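Local structure of ABC transporter ATP-binding protein (Sulfolobus tokodaii, 2PJZ) at residues A[26-30]-A[31-35]; A[88-91]-A[92-96]; A[252-255]-A[256-259]. The protein probably binds and hydrolyses ATP as the nucleotide-binding subunit of an ABC transporter, perhaps one that carries cobalt. All coordinates share one frame; numbering follows the deposited sequence. Where two conformers were deposited one is given.

Overall arrangement
The three contacts follow one another along the chain, each a local turn or helix start, and none touches another. Contact 1, whose centre lies about 10 Å from the centre of the chain, is the turn that leads strand 17-28 of the antiparallel sheet into strand 32-36 of the mixed sheet. Beyond that strand lies a P-loop-like sequence that probably binds the ATP phosphates; Ile35 of contact 1 and Leu254 of contact 3 both touch its residues. Contacts 1 and 3 approach to about 7 Å between nearest atoms. Contact 2 opens helix 90-100 on the far side of the chain's centre from contact 3, with about 40 Å between their centres.

Contact 1: residues A[26-30]-A[31-35]; sequences LEVNG and EKVII
Val28 and Val33 face each other across a turn at Asn29-Gly30-Glu31, whose two arms run 147° apart from end to end and exchange no backbone hydrogen bond; Gly30 takes the bend at positive phi (76°). The valines meet tip to tip, CG2 of Val28 lying 3.7 Å from CG2 of Val33. The other Val28 branch, CG1, trans to the backbone N (chi1 179°), rests 3.4 Å from the carbonyl O of Glu31. Further from the bend, Leu26 CD2 and Ile35 CD1 approach more loosely, at 4.4 Å. These apolar side chains lie in the angle between two sheets of the ABC ATPase fold: strand 17-28 pairs with strand 2-11, whereas strand 32-36 lies between strands 177-182 and 195-200 of the mixed sheet. Tyr197 touches both Leu26 and Val33, and Ile179 touches both Leu26 and Ile35. Nearer the bend the link is polar. A water accepts from Asn29 N at 3.0 Å and donates to Glu31 OE2 at 2.5 Å, so it bridges Asn29 and Glu31 across Gly30. Glu31 reaches it with an extended chain beyond CG, and the same OE2 forms a salt bridge with Lys195.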
ATOM      1  N   LEU A  26      -1.904  -8.655  11.538  1.00 10.49           N
ATOM      2  CA  LEU A  26      -2.298  -7.258  11.443  1.00 10.23           C
ATOM      3  C   LEU A  26      -3.821  -7.151  11.555  1.00 10.57           C
ATOM      4  O   LEU A  26      -4.519  -7.956  10.949  1.00  9.39           O
ATOM      5  CB  LEU A  26      -1.866  -6.667  10.084  1.00 10.40           C
ATOM      6  CG  LEU A  26      -2.285  -5.233   9.750  1.00 12.53           C
ATOM      7  CD1 LEU A  26      -1.537  -4.265  10.638  1.00 14.91           C
ATOM      8  CD2 LEU A  26      -2.047  -4.895   8.285  1.00 12.40           C
ATOM      9  N   GLU A  27      -4.336  -6.137  12.260  1.00  9.69           N
ATOM     10  CA  GLU A  27      -5.781  -5.841  12.192  1.00 10.61           C
ATOM     11  C   GLU A  27      -5.900  -4.376  11.876  1.00 10.54           C
ATOM     12  O   GLU A  27      -5.206  -3.538  12.496  1.00 10.22           O
ATOM     13  CB  GLU A  27      -6.557  -6.226  13.503  1.00  9.90           C
ATOM     14  CG  GLU A  27      -6.493  -7.722  13.742  1.00 11.58           C
ATOM     15  CD  GLU A  27      -7.454  -8.311  14.742  1.00 13.10           C
ATOM     16  OE1 GLU A  27      -8.047  -7.541  15.531  1.00 15.29           O
ATOM     17  OE2 GLU A  27      -7.601  -9.575  14.710  1.00 18.27           O
ATOM     18  N   VAL A  28      -6.719  -4.069  10.876  1.00  9.19           N
ATOM     19  CA  VAL A  28      -6.953  -2.696  10.444  1.00 10.14           C
ATOM     20  C   VAL A  28      -8.453  -2.452  10.454  1.00  9.77           C
ATOM     21  O   VAL A  28      -9.209  -3.217   9.844  1.00  8.56           O
ATOM     22  CB  VAL A  28      -6.446  -2.465   9.010  1.00  9.74           C
ATOM     23  CG1 VAL A  28      -6.737  -1.032   8.573  1.00 13.00           C
ATOM     24  CG2 VAL A  28      -4.945  -2.709   8.947  1.00 10.92           C
ATOM     25  N   ASN A  29      -8.890  -1.392  11.125  1.00  9.95           N
ATOM     26  CA  ASN A  29     -10.308  -1.040  11.007  1.00 10.15           C
ATOM     27  C   ASN A  29     -10.514   0.455  11.014  1.00  9.75           C
ATOM     28  O   ASN A  29      -9.920   1.148  11.845  1.00  9.32           O
ATOM     29  CB  ASN A  29     -11.144  -1.699  12.097  1.00 11.93           C
ATOM     30  CG  ASN A  29     -10.803  -1.218  13.475  1.00 17.00           C
ATOM     31  OD1 ASN A  29      -9.832  -1.668  14.066  1.00 21.79           O
ATOM     32  ND2 ASN A  29     -11.641  -0.323  14.027  1.00 23.62           N
ATOM     33  N   GLY A  30     -11.345   0.928  10.091  1.00  8.71           N
ATOM     34  CA  GLY A  30     -11.885   2.288  10.150  1.00 10.63           C
ATOM     35  C   GLY A  30     -10.893   3.363   9.740  1.00 11.43           C
ATOM     36  O   GLY A  30     -11.172   4.567   9.907  1.00 11.33           O
ATOM     37  N   GLU A  31      -9.761   2.962   9.159  1.00 10.10           N
ATOM     38  CA  GLU A  31      -8.680   3.919   8.842  1.00 11.66           C
ATOM     39  C   GLU A  31      -7.795   3.268   7.777  1.00 12.17           C
ATOM     40  O   GLU A  31      -7.808   2.048   7.648  1.00 10.93           O
ATOM     41  CB  GLU A  31      -7.826   4.233  10.088  1.00 10.06           C
ATOM     42  CG  GLU A  31      -7.005   3.054  10.637  1.00 12.60           C
ATOM     43  CD  GLU A  31      -6.289   3.377  11.936  1.00 13.83           C
ATOM     44  OE1 GLU A  31      -5.688   4.464  12.035  1.00 18.31           O
ATOM     45  OE2 GLU A  31      -6.335   2.550  12.863  1.00 15.88           O
ATOM     46  N   LYS A  32      -7.034   4.080   7.041  1.00 12.68           N
ATOM     47  CA  LYS A  32      -5.949   3.567   6.170  1.00 13.49           C
ATOM     48  C   LYS A  32      -4.662   3.488   6.946  1.00 13.19           C
ATOM     49  O   LYS A  32      -4.357   4.381   7.723  1.00 12.92           O
ATOM     50  CB  LYS A  32      -5.719   4.509   4.991  1.00 13.50           C
ATOM     51  CG  LYS A  32      -6.790   4.429   3.918  1.00 17.79           C
ATOM     52  CD  LYS A  32      -6.555   5.524   2.850  1.00 21.36           C
ATOM     53  CE  LYS A  32      -7.682   6.570   2.832  1.00 27.31           C
ATOM     54  NZ  LYS A  32      -7.597   7.751   3.828  1.00 28.82           N
ATOM     55  N   VAL A  33      -3.902   2.411   6.781  1.00 12.06           N
ATOM     56  CA  VAL A  33      -2.571   2.389   7.382  1.00 11.54           C
ATOM     57  C   VAL A  33      -1.568   2.242   6.231  1.00 11.23           C
ATOM     58  O   VAL A  33      -1.924   1.755   5.136  1.00 11.38           O
ATOM     59  CB  VAL A  33      -2.394   1.293   8.454  1.00 11.65           C
ATOM     60  CG1 VAL A  33      -3.441   1.467   9.584  1.00 11.75           C
ATOM     61  CG2 VAL A  33      -2.453  -0.143   7.828  1.00 12.33           C
ATOM     62  N   ILE A  34      -0.342   2.667   6.473  1.00 10.23           N
ATOM     63  CA  ILE A  34       0.689   2.577   5.455  1.00 11.05           C
ATOM     64  C   ILE A  34       1.695   1.514   5.856  1.00 11.07           C
ATOM     65  O   ILE A  34       2.112   1.443   7.011  1.00 13.17           O
ATOM     66  CB  ILE A  34       1.409   3.951   5.265  1.00 11.31           C
ATOM     67  CG1 ILE A  34       0.406   5.002   4.797  1.00 12.67           C
ATOM     68  CG2 ILE A  34       2.594   3.826   4.257  1.00 11.37           C
ATOM     69  CD1 ILE A  34       0.920   6.438   4.964  1.00 17.49           C
ATOM     70  N   ILE A  35       2.065   0.649   4.919  1.00 11.23           N
ATOM     71  CA  ILE A  35       3.066  -0.341   5.236  1.00 11.30           C
ATOM     72  C   ILE A  35       4.279   0.106   4.441  1.00 10.94           C
ATOM     73  O   ILE A  35       4.180   0.275   3.219  1.00 10.11           O
ATOM     74  CB  ILE A  35       2.632  -1.765   4.795  1.00 11.67           C
ATOM     75  CG1 ILE A  35       1.445  -2.241   5.654  1.00 11.25           C
ATOM     76  CG2 ILE A  35       3.825  -2.747   4.902  1.00 11.38           C
ATOM     77  CD1 ILE A  35       0.960  -3.680   5.269  1.00 12.42           C
TER
HETATM   78  O   HOH W   1      -6.861   0.080  12.699  1.00 14.93           O

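Contact 2: residues A[88-91]-A[92-96]; sequences VTVN and DIVYL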
ATOM      1  N   VAL A  88      -7.512  -4.621 -22.980  1.00 38.60           N
ATOM      2  CA  VAL A  88      -8.643  -3.779 -23.443  1.00 36.43           C
ATOM      3  C   VAL A  88      -8.458  -2.291 -23.144  1.00 34.22           C
ATOM      4  O   VAL A  88      -7.547  -1.876 -22.403  1.00 35.39           O
ATOM      5  CB  VAL A  88     -10.036  -4.237 -22.894  1.00 36.49           C
ATOM      6  CG1 VAL A  88     -10.534  -5.475 -23.611  1.00 37.55           C
ATOM      7  CG2 VAL A  88      -9.996  -4.461 -21.398  1.00 37.33           C
ATOM      8  N   THR A  89      -9.358  -1.484 -23.683  1.00 31.45           N
ATOM      9  CA  THR A  89      -9.286  -0.054 -23.466  0.50 30.13           C
ATOM     10  C   THR A  89      -9.671   0.326 -22.025  1.00 28.93           C
ATOM     11  O   THR A  89     -10.339  -0.448 -21.320  1.00 28.47           O
ATOM     12  CB  THR A  89     -10.116   0.728 -24.515  0.50 30.42           C
ATOM     13  OG1 THR A  89      -9.660   2.081 -24.563  0.50 31.83           O
ATOM     14  CG2 THR A  89     -11.600   0.720 -24.183  0.50 28.84           C
ATOM     15  N   VAL A  90      -9.235   1.506 -21.590  1.00 27.00           N
ATOM     16  CA  VAL A  90      -9.632   2.042 -20.281  1.00 25.74           C
ATOM     17  C   VAL A  90     -11.153   2.141 -20.201  1.00 24.69           C
ATOM     18  O   VAL A  90     -11.751   1.772 -19.203  1.00 23.90           O
ATOM     19  CB  VAL A  90      -9.031   3.446 -20.028  1.00 25.82           C
ATOM     20  CG1 VAL A  90      -9.674   4.108 -18.796  1.00 24.18           C
ATOM     21  CG2 VAL A  90      -7.509   3.358 -19.907  1.00 25.71           C
ATOM     22  N   ASN A  91     -11.778   2.638 -21.266  1.00 24.15           N
ATOM     23  CA  ASN A  91     -13.235   2.775 -21.284  1.00 24.19           C
ATOM     24  C   ASN A  91     -13.917   1.425 -21.059  1.00 22.05           C
ATOM     25  O   ASN A  91     -14.902   1.332 -20.325  1.00 23.00           O
ATOM     26  CB  ASN A  91     -13.679   3.459 -22.594  1.00 25.06           C
ATOM     27  CG  ASN A  91     -15.125   3.812 -22.611  1.00 26.63           C
ATOM     28  OD1 ASN A  91     -15.695   4.274 -21.622  1.00 31.58           O
ATOM     29  ND2 ASN A  91     -15.743   3.614 -23.768  1.00 29.78           N
ATOM     30  N   ASP A  92     -13.364   0.371 -21.645  1.00 21.30           N
ATOM     31  CA  ASP A  92     -13.889  -0.975 -21.466  1.00 20.47           C
ATOM     32  C   ASP A  92     -13.792  -1.370 -19.994  1.00 20.29           C
ATOM     33  O   ASP A  92     -14.704  -1.972 -19.443  1.00 20.19           O
ATOM     34  CB  ASP A  92     -13.104  -1.979 -22.283  1.00 20.93           C
ATOM     35  CG  ASP A  92     -13.493  -1.977 -23.755  1.00 22.10           C
ATOM     36  OD1 ASP A  92     -14.538  -1.399 -24.096  1.00 23.22           O
ATOM     37  OD2 ASP A  92     -12.730  -2.548 -24.543  1.00 24.39           O
ATOM     38  N   ILE A  93     -12.671  -1.030 -19.372  1.00 19.96           N
ATOM     39  CA  ILE A  93     -12.463  -1.346 -17.945  1.00 18.90           C
ATOM     40  C   ILE A  93     -13.444  -0.573 -17.090  1.00 18.80           C
ATOM     41  O   ILE A  93     -14.009  -1.125 -16.134  1.00 18.44           O
ATOM     42  CB  ILE A  93     -11.016  -1.059 -17.494  1.00 19.31           C
ATOM     43  CG1 ILE A  93     -10.037  -1.868 -18.354  1.00 19.76           C
ATOM     44  CG2 ILE A  93     -10.849  -1.368 -15.976  1.00 18.75           C
ATOM     45  CD1 ILE A  93      -8.601  -1.490 -18.182  1.00 22.98           C
ATOM     46  N   VAL A  94     -13.645   0.702 -17.425  1.00 18.37           N
ATOM     47  CA  VAL A  94     -14.646   1.509 -16.717  1.00 19.03           C
ATOM     48  C   VAL A  94     -16.017   0.840 -16.721  1.00 18.29           C
ATOM     49  O   VAL A  94     -16.649   0.723 -15.663  1.00 16.80           O
ATOM     50  CB  VAL A  94     -14.718   2.951 -17.248  1.00 18.84           C
ATOM     51  CG1 VAL A  94     -15.885   3.701 -16.630  1.00 20.21           C
ATOM     52  CG2 VAL A  94     -13.401   3.661 -16.948  1.00 19.42           C
ATOM     53  N   TYR A  95     -16.476   0.381 -17.896  1.00 18.97           N
ATOM     54  CA  TYR A  95     -17.745  -0.363 -17.966  1.00 19.38           C
ATOM     55  C   TYR A  95     -17.794  -1.614 -17.065  1.00 19.67           C
ATOM     56  O   TYR A  95     -18.781  -1.820 -16.346  1.00 19.08           O
ATOM     57  CB  TYR A  95     -18.094  -0.765 -19.414  1.00 19.80           C
ATOM     58  CG  TYR A  95     -18.661   0.348 -20.250  1.00 19.70           C
ATOM     59  CD1 TYR A  95     -18.012   0.770 -21.405  1.00 22.98           C
ATOM     60  CD2 TYR A  95     -19.869   0.969 -19.904  1.00 23.27           C
ATOM     61  CE1 TYR A  95     -18.546   1.804 -22.210  1.00 23.19           C
ATOM     62  CE2 TYR A  95     -20.409   2.001 -20.691  1.00 22.99           C
ATOM     63  CZ  TYR A  95     -19.738   2.397 -21.841  1.00 23.69           C
ATOM     64  OH  TYR A  95     -20.254   3.398 -22.624  1.00 24.28           O
ATOM     65  N   LEU A  96     -16.756  -2.447 -17.105  1.00 19.98           N
ATOM     66  CA  LEU A  96     -16.710  -3.602 -16.188  1.00 21.38           C
ATOM     67  C   LEU A  96     -16.811  -3.178 -14.719  1.00 20.66           C
ATOM     68  O   LEU A  96     -17.601  -3.736 -13.955  1.00 21.55           O
ATOM     69  CB  LEU A  96     -15.441  -4.439 -16.400  1.00 21.75           C
ATOM     70  CG  LEU A  96     -15.242  -5.550 -15.349  1.00 23.10           C
ATOM     71  CD1 LEU A  96     -16.391  -6.605 -15.319  1.00 28.40           C
ATOM     72  CD2 LEU A  96     -13.863  -6.230 -15.517  1.00 23.49           C
TER
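Thr89 and Ile93 make the first of three successive i to i+4 backbone bonds with which helix 90-100 begins. Ile93 N donates to Thr89 O, Val94 N to Val90 O and Tyr95 N to Asn91 O, all at 2.8 to 3.1 Å.

Thr89 stands at the N-cap, yet its side chain makes no capping bond. In one of its two modelled conformers OG1 lies trans to the backbone N (chi1 -160°) and is hydrogen-bonded instead to the carbonyls of Leu122 and Arg124, which ties the helix start to the segment ahead of helix 131-144. That rotation turns the methyl CG2 to the helix, where it crosses the Asp92 side chain at about a right angle; its approach to Asp92 CG, 3.3 Å, is tentative because it rests on this conformer alone.

The apolar contacts lie mainly on the buried side, although Val88, at their outer end, is partly exposed. Val88 CG2 meets Ile93 CG1 at 4.0 Å, and Val90 CG1 meets Val94 CG2 at 4.2 Å. Phe108 of helix 105-114 touches both Val90 and Val94, while Leu141 of helix 131-144 touches Ile93 and Val94, so the start of the helix packs into the helical part of the ABC ATPase domain.

Asn91 and Tyr95 also touch through their side chains: ND2 of Asn91 lies 3.7 Å from CE1 of Tyr95, with amide and ring planes 54° apart. Arg105 bridges the pair from outside, giving NH1 to Asn91 OD1 and making a cation-pi contact with the Tyr95 ring.

Contact 3: residues A[252-255]-A[256-259]; sequences GSLN and RIYG
Arg256 meets Ser253 because its chain leaves the helix with CG trans to the carbonyl carbon and then bends at chi2 (-141°), which folds the guanidinium back along the turn. Ser253 CB sits 4.0 Å above the guanidinium plane, over its centre, so a methylene covers one face of the charged group. NH1 reaches back further, to a weak hydrogen bond with Leu251 O. The serine's own torsion, with OG trans to the backbone N (chi1 162°), carries the hydroxyl oxygen forward to accept from Asn255 N at 3.1 Å, a capping bond ahead of the helix.

Ser253 to Arg256 forms a type I beta turn, closed by Arg256 N donating to Ser253 O at 3.0 Å. Two more i to i+3 bonds follow at the same length, Ile257 N to Leu254 O and Tyr258 N to Asn255 O. Asn255 O also receives a weak bond from Gly259 N at 3.5 Å, so one carbonyl serves two successive amides.

In one of its two modelled conformers, the Asn255 amide lies at the edge of the Tyr258 ring, ND2 in its plane and 3.5 Å from CE2, with the two planes 30° apart. Leu254 and Ile257 point the same way side by side, their CD2 and CD1 in contact at 3.8 Å.

Those two side chains turn inward, both onto Phe198 of strand 195-200. Leu254 also touches Pro38 in the probable P-loop, while Ile257 and Tyr258 rest on Ile232 of strand 228-232, which places the C-terminal helix 256-260 between the mixed sheet and the antiparallel sheet of the C-terminal part.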
ATOM      1  N   GLY A 252      16.093   9.059   3.075  1.00 21.09           N
ATOM      2  CA  GLY A 252      16.266   8.868   1.645  1.00 21.74           C
ATOM      3  C   GLY A 252      15.756   7.513   1.206  1.00 20.94           C
ATOM      4  O   GLY A 252      14.896   7.437   0.341  1.00 23.50           O
ATOM      5  N   SER A 253      16.234   6.445   1.831  1.00 20.02           N
ATOM      6  CA  SER A 253      15.859   5.082   1.440  1.00 18.73           C
ATOM      7  C   SER A 253      15.715   4.177   2.645  1.00 18.54           C
ATOM      8  O   SER A 253      16.544   4.213   3.551  1.00 17.02           O
ATOM      9  CB  SER A 253      16.924   4.483   0.494  1.00 19.44           C
ATOM     10  OG  SER A 253      16.791   3.068   0.445  1.00 19.54           O
ATOM     11  N   LEU A 254      14.675   3.336   2.651  1.00 18.98           N
ATOM     12  CA  LEU A 254      14.462   2.381   3.742  1.00 19.69           C
ATOM     13  C   LEU A 254      15.573   1.361   3.894  1.00 20.93           C
ATOM     14  O   LEU A 254      15.755   0.813   4.977  1.00 19.82           O
ATOM     15  CB  LEU A 254      13.124   1.640   3.586  1.00 20.03           C
ATOM     16  CG  LEU A 254      11.893   2.512   3.842  1.00 20.62           C
ATOM     17  CD1 LEU A 254      10.669   1.907   3.123  1.00 21.31           C
ATOM     18  CD2 LEU A 254      11.661   2.669   5.348  1.00 20.83           C
ATOM     19  N   ASN A 255      16.314   1.088   2.812  1.00 22.08           N
ATOM     20  CA  ASN A 255      17.408   0.138   2.930  0.50 22.68           C
ATOM     21  C   ASN A 255      18.478   0.656   3.900  1.00 23.10           C
ATOM     22  O   ASN A 255      19.219  -0.125   4.473  1.00 23.80           O
ATOM     23  CB  ASN A 255      17.944  -0.281   1.542  0.50 22.95           C
ATOM     24  CG  ASN A 255      17.097  -1.403   0.891  0.50 22.33           C
ATOM     25  OD1 ASN A 255      16.601  -1.265  -0.240  0.50 21.23           O
ATOM     26  ND2 ASN A 255      16.922  -2.511   1.620  0.50 18.80           N
ATOM     27  N   ARG A 256      18.496   1.955   4.133  1.00 24.13           N
ATOM     28  CA  ARG A 256      19.449   2.534   5.050  1.00 25.56           C
ATOM     29  C   ARG A 256      19.202   2.191   6.516  1.00 25.54           C
ATOM     30  O   ARG A 256      20.093   2.343   7.348  1.00 26.31           O
ATOM     31  CB  ARG A 256      19.618   4.028   4.755  1.00 26.72           C
ATOM     32  CG  ARG A 256      19.899   4.218   3.254  1.00 28.90           C
ATOM     33  CD  ARG A 256      20.917   5.287   2.913  1.00 29.75           C
ATOM     34  NE  ARG A 256      21.073   5.345   1.460  1.00 28.48           N
ATOM     35  CZ  ARG A 256      20.562   6.300   0.698  1.00 28.40           C
ATOM     36  NH1 ARG A 256      19.873   7.285   1.258  1.00 31.83           N
ATOM     37  NH2 ARG A 256      20.753   6.294  -0.618  1.00 26.47           N
ATOM     38  N   ILE A 257      18.018   1.659   6.828  1.00 24.96           N
ATOM     39  CA  ILE A 257      17.776   1.071   8.139  1.00 25.52           C
ATOM     40  C   ILE A 257      18.742  -0.087   8.422  1.00 26.96           C
ATOM     41  O   ILE A 257      19.225  -0.257   9.553  1.00 27.43           O
ATOM     42  CB  ILE A 257      16.318   0.564   8.282  1.00 24.79           C
ATOM     43  CG1 ILE A 257      15.318   1.731   8.142  1.00 25.72           C
ATOM     44  CG2 ILE A 257      16.126  -0.132   9.597  1.00 25.58           C
ATOM     45  CD1 ILE A 257      13.806   1.267   8.188  1.00 25.30           C
ATOM     46  N   TYR A 258      19.019  -0.891   7.401  1.00 27.19           N
ATOM     47  CA  TYR A 258      19.984  -1.979   7.553  1.00 28.67           C
ATOM     48  C   TYR A 258      21.391  -1.408   7.720  1.00 29.81           C
ATOM     49  O   TYR A 258      22.175  -1.901   8.521  1.00 30.29           O
ATOM     50  CB  TYR A 258      19.952  -2.874   6.319  1.00 28.44           C
ATOM     51  CG  TYR A 258      18.622  -3.554   6.124  1.00 28.39           C
ATOM     52  CD1 TYR A 258      18.112  -4.388   7.103  1.00 28.33           C
ATOM     53  CD2 TYR A 258      17.883  -3.376   4.950  1.00 29.41           C
ATOM     54  CE1 TYR A 258      16.903  -5.030   6.932  1.00 28.81           C
ATOM     55  CE2 TYR A 258      16.663  -4.024   4.777  1.00 29.71           C
ATOM     56  CZ  TYR A 258      16.189  -4.844   5.775  1.00 28.95           C
ATOM     57  OH  TYR A 258      14.989  -5.501   5.643  1.00 30.97           O
ATOM     58  N   GLY A 259      21.668  -0.364   6.953  1.00 31.07           N
ATOM     59  CA  GLY A 259      22.967   0.306   6.920  1.00 32.93           C
ATOM     60  C   GLY A 259      23.332   0.991   8.217  1.00 33.79           C
ATOM     61  O   GLY A 259      24.437   0.792   8.727  1.00 33.59           O
TER